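Local coordinates for anaerobically-induced outer membrane porin OprE (Pseudomonas aeruginosa, PDB 4FRX), which probably forms a channel through the outer membrane for the passive uptake of small solutes, as a porin of the OprD family, at residues A[20-25]-A[427-432]; A[43-48]-A[66-71]. All coordinates share one frame; numbering follows the deposited sequence.

Contact 1 of 2, residues A[20-25]-A[427-432]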
loop_
_atom_site.group_PDB
_atom_site.type_symbol
_atom_site.label_atom_id
_atom_site.label_comp_id
_atom_site.label_asym_id
_atom_site.label_seq_id
_atom_site.Cartn_x
_atom_site.Cartn_y
_atom_site.Cartn_z
ATOM N N ARG A 20 5.093 -6.940 -16.942
ATOM C CA ARG A 20 6.005 -6.282 -16.012
ATOM C C ARG A 20 7.317 -7.035 -15.905
ATOM O O ARG A 20 7.365 -8.160 -15.413
ATOM C CB ARG A 20 5.379 -6.161 -14.616
ATOM C CG ARG A 20 6.235 -5.356 -13.624
ATOM C CD ARG A 20 5.648 -5.356 -12.215
ATOM N NE ARG A 20 4.395 -4.594 -12.169
ATOM C CZ ARG A 20 3.592 -4.539 -11.108
ATOM N NH1 ARG A 20 3.915 -5.193 -10.002
ATOM N NH2 ARG A 20 2.467 -3.829 -11.152
ATOM N N ASN A 21 8.396 -6.409 -16.346
ATOM C CA ASN A 21 9.690 -7.021 -16.148
ATOM C C ASN A 21 10.328 -6.359 -14.934
ATOM O O ASN A 21 10.569 -5.154 -14.945
ATOM C CB ASN A 21 10.554 -6.870 -17.398
ATOM C CG ASN A 21 11.831 -7.675 -17.317
ATOM O OD1 ASN A 21 12.839 -7.197 -16.815
ATOM N ND2 ASN A 21 11.789 -8.911 -17.807
ATOM N N PHE A 22 10.572 -7.149 -13.888
ATOM C CA PHE A 22 10.958 -6.623 -12.577
ATOM C C PHE A 22 12.279 -7.179 -12.071
ATOM O O PHE A 22 12.427 -8.382 -11.850
ATOM C CB PHE A 22 9.859 -6.898 -11.535
ATOM C CG PHE A 22 10.148 -6.318 -10.180
ATOM C CD1 PHE A 22 9.801 -5.001 -9.888
ATOM C CD2 PHE A 22 10.773 -7.077 -9.201
ATOM C CE1 PHE A 22 10.081 -4.452 -8.639
ATOM C CE2 PHE A 22 11.059 -6.539 -7.956
ATOM C CZ PHE A 22 10.705 -5.220 -7.671
ATOM N N TYR A 23 13.234 -6.281 -11.876
ATOM C CA TYR A 23 14.531 -6.654 -11.369
ATOM C C TYR A 23 14.756 -5.969 -10.018
ATOM O O TYR A 23 14.491 -4.782 -9.876
ATOM C CB TYR A 23 15.600 -6.225 -12.368
ATOM C CG TYR A 23 16.992 -6.403 -11.834
ATOM C CD1 TYR A 23 17.627 -7.639 -11.892
ATOM C CD2 TYR A 23 17.675 -5.337 -11.257
ATOM C CE1 TYR A 23 18.906 -7.802 -11.393
ATOM C CE2 TYR A 23 18.944 -5.493 -10.760
ATOM C CZ TYR A 23 19.555 -6.722 -10.829
ATOM O OH TYR A 23 20.822 -6.852 -10.322
ATOM N N ILE A 24 15.230 -6.712 -9.027
ATOM C CA ILE A 24 15.596 -6.090 -7.762
ATOM C C ILE A 24 16.934 -6.596 -7.222
ATOM O O ILE A 24 17.231 -7.798 -7.271
ATOM C CB ILE A 24 14.466 -6.225 -6.690
ATOM C CG1 ILE A 24 14.836 -5.484 -5.403
ATOM C CG2 ILE A 24 14.178 -7.673 -6.361
ATOM C CD1 ILE A 24 13.686 -5.403 -4.410
ATOM N N ASN A 25 17.762 -5.668 -6.743
ATOM C CA ASN A 25 18.961 -6.069 -6.022
ATOM C C ASN A 25 19.072 -5.339 -4.695
ATOM O O ASN A 25 18.749 -4.160 -4.594
ATOM C CB ASN A 25 20.251 -5.991 -6.877
ATOM C CG ASN A 25 20.644 -4.568 -7.273
ATOM O OD1 ASN A 25 20.574 -3.632 -6.478
ATOM N ND2 ASN A 25 21.099 -4.416 -8.509
ATOM N N ARG A 427 15.685 -1.054 -7.877
ATOM C CA ARG A 427 14.689 -1.714 -8.706
ATOM C C ARG A 427 14.771 -1.191 -10.136
ATOM O O ARG A 427 14.970 0.002 -10.378
ATOM C CB ARG A 427 13.281 -1.502 -8.167
ATOM C CG ARG A 427 13.087 -1.942 -6.744
ATOM C CD ARG A 427 11.646 -1.694 -6.320
ATOM N NE ARG A 427 11.511 -1.672 -4.869
ATOM C CZ ARG A 427 10.386 -1.359 -4.236
ATOM N NH1 ARG A 427 9.303 -1.043 -4.930
ATOM N NH2 ARG A 427 10.348 -1.353 -2.911
ATOM N N LEU A 428 14.624 -2.107 -11.083
ATOM C CA LEU A 428 14.497 -1.748 -12.482
ATOM C C LEU A 428 13.214 -2.375 -12.981
ATOM O O LEU A 428 13.032 -3.595 -12.881
ATOM C CB LEU A 428 15.693 -2.281 -13.274
ATOM C CG LEU A 428 17.013 -1.639 -12.844
ATOM C CD1 LEU A 428 18.204 -2.273 -13.553
ATOM C CD2 LEU A 428 16.966 -0.137 -13.121
ATOM N N ILE A 429 12.316 -1.540 -13.495
ATOM C CA ILE A 429 11.014 -2.017 -13.912
ATOM C C ILE A 429 10.693 -1.551 -15.326
ATOM O O ILE A 429 10.728 -0.353 -15.624
ATOM C CB ILE A 429 9.867 -1.553 -12.952
ATOM C CG1 ILE A 429 10.221 -1.801 -11.481
ATOM C CG2 ILE A 429 8.552 -2.242 -13.322
ATOM C CD1 ILE A 429 10.600 -0.540 -10.713
ATOM N N VAL A 430 10.383 -2.509 -16.195
ATOM C CA VAL A 430 9.874 -2.190 -17.528
ATOM C C VAL A 430 8.438 -2.678 -17.578
ATOM O O VAL A 430 8.150 -3.818 -17.216
ATOM C CB VAL A 430 10.716 -2.863 -18.620
ATOM C CG1 VAL A 430 10.172 -2.540 -20.023
ATOM C CG2 VAL A 430 12.167 -2.436 -18.475
ATOM N N SER A 431 7.524 -1.804 -17.990
ATOM C CA SER A 431 6.112 -2.137 -17.919
ATOM C C SER A 431 5.381 -1.725 -19.186
ATOM O O SER A 431 5.751 -0.748 -19.828
ATOM C CB SER A 431 5.463 -1.471 -16.709
ATOM O OG SER A 431 4.107 -1.883 -16.594
ATOM N N TYR A 432 4.336 -2.470 -19.531
ATOM C CA TYR A 432 3.541 -2.166 -20.717
ATOM C C TYR A 432 2.147 -2.729 -20.524
ATOM O O TYR A 432 1.982 -3.908 -20.184
ATOM C CB TYR A 432 4.174 -2.756 -21.971
ATOM C CG TYR A 432 3.455 -2.384 -23.247
ATOM C CD1 TYR A 432 3.609 -1.121 -23.813
ATOM C CD2 TYR A 432 2.617 -3.289 -23.885
ATOM C CE1 TYR A 432 2.948 -0.772 -24.987
ATOM C CE2 TYR A 432 1.948 -2.945 -25.053
ATOM C CZ TYR A 432 2.118 -1.691 -25.601
ATOM O OH TYR A 432 1.455 -1.353 -26.769
HETATM O O HOH W 1 3.365 -2.585 -14.147
HETATM O O HOH W 2 13.590 -4.786 -15.580
#

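Contact 2 of 2, residues A[43-48]-A[66-71]. With C8E ((hydroxyethyloxy)tri(ethyloxy)octane), chain D.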
loop_
_atom_site.group_PDB
_atom_site.type_symbol
_atom_site.label_atom_id
_atom_site.label_comp_id
_atom_site.label_asym_id
_atom_site.label_seq_id
_atom_site.Cartn_x
_atom_site.Cartn_y
_atom_site.Cartn_z
ATOM N N GLN A 43 9.627 -12.040 -14.982
ATOM C CA GLN A 43 8.692 -11.504 -15.953
ATOM C C GLN A 43 7.293 -11.776 -15.433
ATOM O O GLN A 43 6.964 -12.912 -15.099
ATOM C CB GLN A 43 8.868 -12.173 -17.313
ATOM C CG GLN A 43 7.890 -11.657 -18.327
ATOM C CD GLN A 43 8.086 -10.184 -18.558
ATOM O OE1 GLN A 43 9.219 -9.732 -18.731
ATOM N NE2 GLN A 43 6.992 -9.417 -18.543
ATOM N N GLY A 44 6.469 -10.734 -15.358
ATOM C CA GLY A 44 5.135 -10.880 -14.802
ATOM C C GLY A 44 4.062 -10.610 -15.843
ATOM O O GLY A 44 4.271 -9.827 -16.769
ATOM N N PHE A 45 2.916 -11.270 -15.689
ATOM C CA PHE A 45 1.801 -11.101 -16.596
ATOM C C PHE A 45 0.584 -10.892 -15.713
ATOM O O PHE A 45 0.288 -11.707 -14.829
ATOM C CB PHE A 45 1.584 -12.345 -17.458
ATOM C CG PHE A 45 2.798 -12.789 -18.225
ATOM C CD1 PHE A 45 3.794 -13.534 -17.604
ATOM C CD2 PHE A 45 2.922 -12.507 -19.582
ATOM C CE1 PHE A 45 4.918 -13.974 -18.309
ATOM C CE2 PHE A 45 4.054 -12.936 -20.295
ATOM C CZ PHE A 45 5.047 -13.674 -19.650
ATOM N N ILE A 46 -0.102 -9.782 -15.937
ATOM C CA ILE A 46 -1.253 -9.422 -15.122
ATOM C C ILE A 46 -2.408 -9.207 -16.071
ATOM O O ILE A 46 -2.438 -8.228 -16.812
ATOM C CB ILE A 46 -0.989 -8.139 -14.329
ATOM C CG1 ILE A 46 0.215 -8.340 -13.403
ATOM C CG2 ILE A 46 -2.250 -7.724 -13.572
ATOM C CD1 ILE A 46 1.022 -7.084 -13.153
ATOM N N LEU A 47 -3.345 -10.146 -16.061
ATOM C CA LEU A 47 -4.469 -10.114 -16.978
ATOM C C LEU A 47 -5.768 -9.835 -16.220
ATOM O O LEU A 47 -6.199 -10.638 -15.396
ATOM C CB LEU A 47 -4.530 -11.443 -17.718
ATOM C CG LEU A 47 -5.709 -11.778 -18.617
ATOM C CD1 LEU A 47 -5.923 -10.704 -19.658
ATOM C CD2 LEU A 47 -5.424 -13.117 -19.282
ATOM N N ASN A 48 -6.376 -8.677 -16.483
ATOM C CA ASN A 48 -7.623 -8.310 -15.813
ATOM C C ASN A 48 -8.760 -8.488 -16.799
ATOM O O ASN A 48 -8.607 -8.149 -17.963
ATOM C CB ASN A 48 -7.617 -6.845 -15.382
ATOM C CG ASN A 48 -6.372 -6.450 -14.627
ATOM O OD1 ASN A 48 -5.318 -6.216 -15.216
ATOM N ND2 ASN A 48 -6.500 -6.322 -13.317
ATOM N N GLY A 66 -5.948 -12.586 -13.357
ATOM C CA GLY A 66 -4.986 -13.662 -13.551
ATOM C C GLY A 66 -3.581 -13.124 -13.388
ATOM O O GLY A 66 -3.240 -12.113 -13.986
ATOM N N LEU A 67 -2.775 -13.790 -12.566
ATOM C CA LEU A 67 -1.427 -13.331 -12.274
ATOM C C LEU A 67 -0.420 -14.449 -12.546
ATOM O O LEU A 67 -0.620 -15.566 -12.088
ATOM C CB LEU A 67 -1.333 -12.929 -10.796
ATOM C CG LEU A 67 -2.299 -11.867 -10.256
ATOM C CD1 LEU A 67 -1.963 -11.538 -8.797
ATOM C CD2 LEU A 67 -2.206 -10.628 -11.096
ATOM N N LEU A 68 0.649 -14.159 -13.283
ATOM C CA LEU A 68 1.678 -15.164 -13.561
ATOM C C LEU A 68 3.051 -14.533 -13.455
ATOM O O LEU A 68 3.286 -13.463 -14.009
ATOM C CB LEU A 68 1.505 -15.748 -14.968
ATOM C CG LEU A 68 2.660 -16.620 -15.489
ATOM C CD1 LEU A 68 2.787 -17.935 -14.721
ATOM C CD2 LEU A 68 2.475 -16.884 -16.975
ATOM N N GLY A 69 3.952 -15.182 -12.726
ATOM C CA GLY A 69 5.313 -14.694 -12.592
ATOM C C GLY A 69 6.281 -15.798 -12.972
ATOM O O GLY A 69 6.130 -16.924 -12.525
ATOM N N VAL A 70 7.263 -15.474 -13.806
ATOM C CA VAL A 70 8.229 -16.457 -14.272
ATOM C C VAL A 70 9.629 -15.979 -13.909
ATOM O O VAL A 70 9.989 -14.843 -14.225
ATOM C CB VAL A 70 8.140 -16.635 -15.815
ATOM C CG1 VAL A 70 9.129 -17.697 -16.282
ATOM C CG2 VAL A 70 6.715 -16.995 -16.240
ATOM N N ARG A 71 10.411 -16.825 -13.236
ATOM C CA ARG A 71 11.749 -16.427 -12.781
ATOM C C ARG A 71 12.760 -16.394 -13.930
ATOM O O ARG A 71 12.801 -17.305 -14.749
ATOM C CB ARG A 71 12.241 -17.334 -11.641
ATOM C CG ARG A 71 13.544 -16.845 -11.012
ATOM C CD ARG A 71 13.875 -17.559 -9.704
ATOM N NE ARG A 71 13.664 -18.997 -9.808
ATOM C CZ ARG A 71 14.537 -19.850 -10.335
ATOM N NH1 ARG A 71 15.695 -19.412 -10.808
ATOM N NH2 ARG A 71 14.246 -21.143 -10.390
HETATM C C1 C8E D . -1.507 -14.212 -18.170
HETATM C C2 C8E D . -2.134 -14.503 -16.809
HETATM C C3 C8E D . -2.073 -15.998 -16.518
HETATM C C4 C8E D . -2.610 -16.334 -15.135
HETATM C C5 C8E D . -2.526 -17.838 -14.890
HETATM C C6 C8E D . -3.559 -18.345 -13.886
HETATM C C7 C8E D . -3.415 -19.859 -13.763
HETATM C C8 C8E D . -4.515 -20.462 -12.898
HETATM O O9 C8E D . -3.968 -20.936 -11.689
#

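Contact 1 of 2, residues A[20-25]-A[427-432]
Phe22 and Ile429 face each other in a non-hydrogen-bonded pair of two antiparallel strands. Their side chains lie side by side and point the same way. Phe22 CD1 comes within 3.6 Å of Ile429 CG1. Phe22 CG is anti to the backbone N (chi1 -177°), and the ring leans toward residues 427-432. Its far end, CZ, meets Arg427 CD at 3.9 Å. The ring and guanidinium planes are 57° apart, and the methylene CD makes the contact. Arg427 turns its polar end to Glu425 in a salt bridge, and its CG runs beside Ile24 CG1. On the same face Arg20 CG lies along Ile429 CG2 at 3.9 Å. Arg20 NE donates to a water (3.0 Å) in the guanidinium plane. That water also bonds Ser431 OG, and Arg20 NH1 forms a salt bridge with Asp135.

The other face carries Tyr23 against Leu428, with CD2 of the ring 3.9 Å from Leu428 CD1. Tyr23 OH receives Asn25 ND2 at 3.0 Å and also bonds Glu39. Four backbone bonds join Asn21 to Val430 and Tyr23 to Leu428; Asn21 N to Val430 O, at 2.7 Å, is the shortest. Strands 17-28 and 423-434 lie near the two chain ends. Their antiparallel pairing is the closing seam of an outer-membrane beta-barrel.

Contact 2 of 2, residues A[43-48]-A[66-71]
Phe45 and Leu68 form a hydrogen-bonded antiparallel pair, and their side chains run side by side in the same direction. Phe45 is the one to follow outward. Its CB lies 3.7 Å from C1 of a bound C8E detergent. CG stands anti to the carbonyl carbon (chi1 -55°), and the CD1 side of the ring passes along residues 66-71. CD1 meets two things. Leu68 CD2 is 3.7 Å away, and Leu68 O lies at the ring edge, in its plane, 3.6 Å from CD1. The same oxygen accepts the backbone bond from Phe45 N. Further out, CE1 approaches Val70 CG2 at 4.1 Å, where the two side chains are set at a slant.

The detergent's alkyl chain crosses both strands on this face. Its C3 is 3.9 Å from Leu68 CB, and its C2 is near Leu47 CB. Gly66 brings no side chain to this face, and C4 of the detergent lies close to its backbone. A detergent tail against these apolar groups is consistent with a lipid-facing barrel surface.

On the opposite face Ile46 CG2 touches Leu67 CD2 at 3.8 Å. Gly44 and Gly69 are paired beside them, with CA atoms 4.4 Å apart. Six backbone bonds tie Gln43 to Val70, Phe45 to Leu68 and Leu47 to Gly66.

Strands 37-50 and 59-71 make a beta hairpin of the barrel wall. Strand 17-28 flanks it on one side, where Leu19 touches Phe45. Strand 102-114 flanks it on the other, where Ala104 touches Leu68. On the Ile46 face, Leu139 of a loop packs against both Ile46 and Leu67.

From the N terminus the chain enters strand 17-28, which supplies the first half of contact 1. Strand 37-50 follows and pairs with 59-71 in contact 2, closing a short local loop. Contact 1 closes only when the chain reaches strand 423-434, some 400 residues later. Contact 2 therefore falls within that long excursion, and the two do not cross. Their centres are about 13 Å apart. Strands 17-28 and 37-50 are neighbours, so the contacts also touch directly: Arg20 O lies 2.7 Å from Gly44 N, a probable hydrogen bond. Together they tie the last strand, the first strand and the next hairpin into one continuous wall.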